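Local coordinates for protein ADP-dependent L-serine kinase SerK (Thermococcus kodakarensis KOD1, PDB 5X0B) that phosphorylates free L-serine with ADP as phosphate donor, giving O-phospho-L-serine and AMP in the first step of cysteine biosynthesis from serine, at residues 28-33 with 221-226; 57-62 with 207-212. One frame throughout, in Å; residues are numbered along the deposited sequence. Where two conformers were deposited one is given.

Contact 1: residues 28-33 with 221-226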
loop_
_atom_site.group_PDB
_atom_site.type_symbol
_atom_site.label_atom_id
_atom_site.label_comp_id
_atom_site.label_asym_id
_atom_site.label_seq_id
_atom_site.Cartn_x
_atom_site.Cartn_y
_atom_site.Cartn_z
ATOM N N PRO A 28 -7.042 1.398 -9.943
ATOM C CA PRO A 28 -6.303 1.109 -8.720
ATOM C C PRO A 28 -5.209 0.063 -8.967
ATOM O O PRO A 28 -5.283 -0.728 -9.926
ATOM C CB PRO A 28 -7.402 0.548 -7.818
ATOM C CG PRO A 28 -8.221 -0.262 -8.772
ATOM C CD PRO A 28 -8.316 0.649 -9.972
ATOM N N HIS A 29 -4.190 0.078 -8.124
ATOM C CA HIS A 29 -3.149 -0.946 -8.135
ATOM C C HIS A 29 -3.072 -1.729 -6.831
ATOM O O HIS A 29 -2.220 -2.609 -6.711
ATOM C CB HIS A 29 -1.801 -0.318 -8.529
ATOM C CG HIS A 29 -1.143 0.522 -7.471
ATOM N ND1 HIS A 29 -1.268 1.890 -7.407
ATOM C CD2 HIS A 29 -0.291 0.185 -6.480
ATOM C CE1 HIS A 29 -0.548 2.359 -6.398
ATOM N NE2 HIS A 29 0.057 1.344 -5.821
ATOM N N GLU A 30 -3.942 -1.408 -5.858
ATOM C CA GLU A 30 -4.055 -2.208 -4.648
ATOM C C GLU A 30 -5.507 -2.488 -4.305
ATOM O O GLU A 30 -6.396 -1.691 -4.602
ATOM C CB GLU A 30 -3.408 -1.500 -3.459
ATOM C CG GLU A 30 -1.887 -1.546 -3.465
ATOM C CD GLU A 30 -1.274 -1.067 -2.156
ATOM O OE1 GLU A 30 -0.039 -1.076 -2.056
ATOM O OE2 GLU A 30 -2.022 -0.707 -1.233
ATOM N N GLN A 31 -5.716 -3.633 -3.661
ATOM C CA GLN A 31 -6.962 -3.930 -2.965
ATOM C C GLN A 31 -7.283 -2.825 -1.960
ATOM O O GLN A 31 -6.384 -2.200 -1.403
ATOM C CB GLN A 31 -6.858 -5.257 -2.228
ATOM C CG GLN A 31 -6.845 -6.448 -3.162
ATOM C CD GLN A 31 -6.704 -7.756 -2.420
ATOM O OE1 GLN A 31 -5.891 -7.878 -1.518
ATOM N NE2 GLN A 31 -7.463 -8.758 -2.830
ATOM N N LEU A 32 -8.562 -2.582 -1.756
ATOM C CA LEU A 32 -9.003 -1.556 -0.812
ATOM C C LEU A 32 -9.046 -2.105 0.612
ATOM O O LEU A 32 -9.293 -3.286 0.833
ATOM C CB LEU A 32 -10.384 -1.026 -1.206
ATOM C CG LEU A 32 -10.582 -0.527 -2.633
ATOM C CD1 LEU A 32 -12.049 -0.105 -2.796
ATOM C CD2 LEU A 32 -9.628 0.628 -2.901
ATOM N N VAL A 33 -8.662 -1.264 1.561
ATOM C CA VAL A 33 -8.921 -1.445 2.972
ATOM C C VAL A 33 -10.238 -0.798 3.355
ATOM O O VAL A 33 -10.395 0.410 3.279
ATOM C CB VAL A 33 -7.771 -0.868 3.824
ATOM C CG1 VAL A 33 -8.021 -1.117 5.305
ATOM C CG2 VAL A 33 -6.440 -1.503 3.426
ATOM N N LYS A 221 -0.753 -2.235 1.013
ATOM C CA LYS A 221 0.590 -1.925 1.540
ATOM C C LYS A 221 1.746 -2.572 0.779
ATOM O O LYS A 221 2.780 -2.875 1.371
ATOM C CB LYS A 221 0.679 -2.268 3.047
ATOM C CG LYS A 221 -0.220 -1.416 3.917
ATOM C CD LYS A 221 0.237 0.035 3.844
ATOM C CE LYS A 221 -0.344 0.907 4.935
ATOM N NZ LYS A 221 -0.652 2.205 4.322
ATOM N N THR A 222 1.561 -2.793 -0.513
ATOM C CA THR A 222 2.611 -3.287 -1.363
ATOM C C THR A 222 3.514 -2.164 -1.857
ATOM O O THR A 222 4.742 -2.296 -1.799
ATOM C CB THR A 222 2.031 -4.066 -2.529
ATOM O OG1 THR A 222 1.227 -5.112 -2.006
ATOM C CG2 THR A 222 3.127 -4.665 -3.389
ATOM N N THR A 223 2.934 -1.066 -2.335
ATOM C CA THR A 223 3.745 0.052 -2.822
ATOM C C THR A 223 3.971 1.093 -1.757
ATOM O O THR A 223 3.093 1.356 -0.924
ATOM C CB THR A 223 3.103 0.755 -4.022
ATOM O OG1 THR A 223 1.779 1.189 -3.660
ATOM C CG2 THR A 223 3.031 -0.181 -5.208
ATOM N N ARG A 224 5.154 1.700 -1.809
ATOM C CA ARG A 224 5.482 2.843 -0.958
ATOM C C ARG A 224 6.242 3.794 -1.846
ATOM O O ARG A 224 7.444 3.658 -2.041
ATOM C CB ARG A 224 6.288 2.467 0.278
ATOM C CG ARG A 224 6.423 3.623 1.277
ATOM C CD ARG A 224 7.162 3.188 2.538
ATOM N NE ARG A 224 8.564 2.859 2.252
ATOM C CZ ARG A 224 9.536 3.751 2.064
ATOM N NH1 ARG A 224 9.309 5.066 2.151
ATOM N NH2 ARG A 224 10.763 3.331 1.790
ATOM N N HIS A 225 5.513 4.729 -2.439
ATOM C CA HIS A 225 6.109 5.617 -3.408
ATOM C C HIS A 225 6.735 6.763 -2.666
ATOM O O HIS A 225 6.109 7.352 -1.777
ATOM C CB HIS A 225 5.090 6.156 -4.384
ATOM C CG HIS A 225 4.560 5.164 -5.365
ATOM N ND1 HIS A 225 3.504 4.327 -5.086
ATOM C CD2 HIS A 225 4.894 4.930 -6.656
ATOM C CE1 HIS A 225 3.204 3.629 -6.157
ATOM N NE2 HIS A 225 4.047 3.958 -7.122
ATOM N N VAL A 226 7.976 7.074 -3.008
ATOM C CA VAL A 226 8.621 8.305 -2.531
ATOM C C VAL A 226 8.655 9.281 -3.705
ATOM O O VAL A 226 9.239 9.005 -4.764
ATOM C CB VAL A 226 9.982 8.012 -1.906
ATOM C CG1 VAL A 226 10.769 9.292 -1.616
ATOM C CG2 VAL A 226 9.755 7.248 -0.608
HETATM O O HOH W 1 0.450 1.085 -0.485
#
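The carboxylate of Glu-30 is gripped by three successive backbone N-H groups of the 221-226 segment. OE1 takes two of them: Thr-223 N, 3.0 Å from Glu-30 OE1, meets it nearly end-on along the C-O bond in a fairly straight bond (168°), while Thr-222 N reaches the same oxygen from above the carboxylate plane at 2.8 Å and is more bent. Glu-30 OE2 receives Lys-221 N at 3.0 Å, again from well out of the plane. A water donates to both Glu-30 OE1 and Thr-223 O, closing a small bridge beside these bonds. The extended glutamate chain, with CD anti to CB's own neighbour CA (chi2 -169°), carries the carboxylate from the loop to the backbone of 221-223.

Next to it, the His-29 ring points its NE2 edge at Thr-223 OG1, 2.8 Å away and in the ring plane, an almost straight hydrogen bond in which either group may be the donor. The second nitrogen, His-29 ND1, bonds to Ile-67 O, so both nitrogens are engaged. Thr-223 CG2 packs 3.4 Å from His-29 NE2, and His-225 brings its CE1 edge to within 3.9 Å of the same His-29 NE2, its ring plane steeply inclined to the other. Lys-221 NZ forms a salt bridge with Glu-4 OE2.

An alanine in place of Glu-30 would probably leave the three N-H groups of residues 221-223 without their shared acceptor and free the turn to shift. Lys-221, Thr-223 and His-225 all bind O-phospho-L-serine, and Glu-30 is the inferred active-site residue; the three N-H bonds hold its carboxylate in a set orientation beside them, and the same bonds hold the product-binding segment against the 28-33 loop.

Contact 2: residues 57-62 with 207-212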
loop_
_atom_site.group_PDB
_atom_site.type_symbol
_atom_site.label_atom_id
_atom_site.label_comp_id
_atom_site.label_asym_id
_atom_site.label_seq_id
_atom_site.Cartn_x
_atom_site.Cartn_y
_atom_site.Cartn_z
ATOM N N ALA A 57 -0.853 8.763 -12.857
ATOM C CA ALA A 57 0.107 8.573 -13.904
ATOM C C ALA A 57 -0.614 8.009 -15.124
ATOM O O ALA A 57 -1.333 7.007 -15.033
ATOM C CB ALA A 57 1.185 7.585 -13.467
ATOM N N LYS A 58 -0.362 8.611 -16.264
ATOM C CA LYS A 58 -1.004 8.212 -17.508
ATOM C C LYS A 58 -0.529 6.815 -17.859
ATOM O O LYS A 58 0.667 6.566 -17.875
ATOM C CB LYS A 58 -0.646 9.201 -18.634
ATOM C CG LYS A 58 -1.193 8.878 -20.031
ATOM C CD LYS A 58 -2.701 8.858 -20.155
ATOM C CE LYS A 58 -3.109 8.729 -21.650
ATOM N NZ LYS A 58 -2.301 7.762 -22.473
ATOM N N VAL A 59 -1.477 5.911 -18.112
ATOM C CA VAL A 59 -1.164 4.548 -18.564
ATOM C C VAL A 59 -0.701 4.590 -20.024
ATOM O O VAL A 59 -1.457 5.026 -20.907
ATOM C CB VAL A 59 -2.376 3.596 -18.415
ATOM C CG1 VAL A 59 -2.061 2.201 -18.955
ATOM C CG2 VAL A 59 -2.790 3.496 -16.953
ATOM N N PRO A 60 0.520 4.122 -20.298
ATOM C CA PRO A 60 0.946 4.148 -21.703
ATOM C C PRO A 60 0.016 3.349 -22.587
ATOM O O PRO A 60 -0.356 2.223 -22.230
ATOM C CB PRO A 60 2.338 3.518 -21.657
ATOM C CG PRO A 60 2.810 3.835 -20.294
ATOM C CD PRO A 60 1.596 3.616 -19.439
ATOM N N GLY A 61 -0.387 3.962 -23.698
ATOM C CA GLY A 61 -1.208 3.320 -24.713
ATOM C C GLY A 61 -2.690 3.180 -24.406
ATOM O O GLY A 61 -3.387 2.548 -25.169
ATOM N N GLU A 62 -3.162 3.798 -23.325
ATOM C CA GLU A 62 -4.534 3.638 -22.872
ATOM C C GLU A 62 -5.082 4.979 -22.429
ATOM O O GLU A 62 -4.339 5.817 -21.917
ATOM C CB GLU A 62 -4.578 2.660 -21.695
ATOM C CG GLU A 62 -4.019 1.281 -22.011
ATOM C CD GLU A 62 -4.738 0.610 -23.167
ATOM O OE1 GLU A 62 -5.960 0.806 -23.305
ATOM O OE2 GLU A 62 -4.084 -0.127 -23.930
ATOM N N GLU A 207 6.309 -2.894 -13.331
ATOM C CA GLU A 207 5.470 -3.973 -12.782
ATOM C C GLU A 207 4.109 -3.453 -12.327
ATOM O O GLU A 207 3.095 -4.102 -12.552
ATOM C CB GLU A 207 6.171 -4.682 -11.624
ATOM C CG GLU A 207 7.287 -5.604 -12.101
ATOM C CD GLU A 207 8.210 -6.108 -11.011
ATOM O OE1 GLU A 207 8.033 -5.786 -9.814
ATOM O OE2 GLU A 207 9.145 -6.855 -11.380
ATOM N N VAL A 208 4.103 -2.277 -11.712
ATOM C CA VAL A 208 2.859 -1.665 -11.214
ATOM C C VAL A 208 1.952 -1.417 -12.425
ATOM O O VAL A 208 0.786 -1.823 -12.451
ATOM C CB VAL A 208 3.136 -0.367 -10.450
ATOM C CG1 VAL A 208 1.827 0.347 -10.103
ATOM C CG2 VAL A 208 3.918 -0.631 -9.177
ATOM N N MET A 209 2.530 -0.790 -13.450
ATOM C CA MET A 209 1.818 -0.480 -14.699
ATOM C C MET A 209 1.336 -1.750 -15.430
ATOM O O MET A 209 0.182 -1.832 -15.881
ATOM C CB MET A 209 2.716 0.395 -15.602
ATOM C CG MET A 209 2.011 1.312 -16.558
ATOM S SD MET A 209 0.836 2.427 -15.767
ATOM C CE MET A 209 1.736 3.930 -15.379
ATOM N N GLU A 210 2.214 -2.748 -15.528
ATOM C CA GLU A 210 1.870 -4.075 -16.066
ATOM C C GLU A 210 0.678 -4.717 -15.340
ATOM O O GLU A 210 -0.231 -5.246 -15.981
ATOM C CB GLU A 210 3.102 -5.013 -15.975
ATOM C CG GLU A 210 2.921 -6.436 -16.498
ATOM C CD GLU A 210 4.181 -7.273 -16.347
ATOM O OE1 GLU A 210 4.839 -7.245 -15.276
ATOM O OE2 GLU A 210 4.520 -7.965 -17.312
ATOM N N LEU A 211 0.711 -4.688 -14.009
ATOM C CA LEU A 211 -0.329 -5.311 -13.205
ATOM C C LEU A 211 -1.676 -4.648 -13.486
ATOM O O LEU A 211 -2.667 -5.325 -13.702
ATOM C CB LEU A 211 0.014 -5.241 -11.702
ATOM C CG LEU A 211 -0.707 -6.299 -10.854
ATOM C CD1 LEU A 211 -0.346 -7.733 -11.258
ATOM C CD2 LEU A 211 -0.412 -6.089 -9.385
ATOM N N VAL A 212 -1.671 -3.318 -13.515
ATOM C CA VAL A 212 -2.852 -2.505 -13.817
ATOM C C VAL A 212 -3.398 -2.798 -15.219
ATOM O O VAL A 212 -4.620 -2.886 -15.409
ATOM C CB VAL A 212 -2.527 -0.983 -13.581
ATOM C CG1 VAL A 212 -3.471 -0.045 -14.307
ATOM C CG2 VAL A 212 -2.494 -0.693 -12.093
#
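This is an apolar contact in which helix 205-213 packs against the end of the central strand, 54-58, of the five-stranded mixed sheet, and the turn that follows it. No hydrogen bond crosses between the two segments. Met-209 does most of the work. Its chain leaves the helix with CG roughly anti to the backbone N (chi1 -153°) and then bends at chi2 and chi3, which lays the thioether along residues 57-60.

The contacts run in order down that side chain. Met-209 CG meets Pro-60 CD at 3.7 Å, the two side chains reaching toward each other. Val-59 puts CG2 4.0 Å from Met-209 SD, its side chain at a slant to the methionine. The terminal methyl, Met-209 CE, rests 3.8 Å from Lys-58 O and also faces Ala-57 CB. One helical turn on, Val-212 CG1 comes to 4.5 Å from Val-59 CG2, a looser touch. Leu-66 of the adjoining strand 65-67 packs on Met-209 and Val-212 as well.

Across from the helix, the type II turn from Val-59 to Glu-62 is tied up by its own bonds. Val-59 O accepts from Glu-62 N and, on the opposite face of its carbonyl plane, from Lys-58 NZ; that same amine also bonds to Glu-62 O at 2.9 Å. Gly-61 has a positive phi (77°), which favours glycine at this position of the turn.

Between the two segments the attachment rests on shape and burial of apolar surface, though just beyond them Lys-213 NZ bonds to Pro-60 O. The turn's polar bonds probably help hold Val-59 and Pro-60 in place.

How the contacts relate
Helix 205-213 joins the two contacts, whose centres lie 14 Å apart. Met-209 and Val-212 face the 57-62 segment, whereas Val-208 and another methyl of Val-212 pack on contact 1: Val-212 CG2 is 3.6 Å from His-29 CB, and Val-208 CG2 is 4.1 Å from Thr-223 CG2. Along the chain contact 2 is nested within the loop closed by contact 1, and the helix precedes strand 224-226. Contact 1 belongs to the active site, with the Glu-30 side chain about 8 Å from the bound AMP at nearest approach. Contact 2 lies farther out, its centre about 17 Å from that of the chain, although the Ala-57 side chain comes about 4 Å from that of product-binding Val-68.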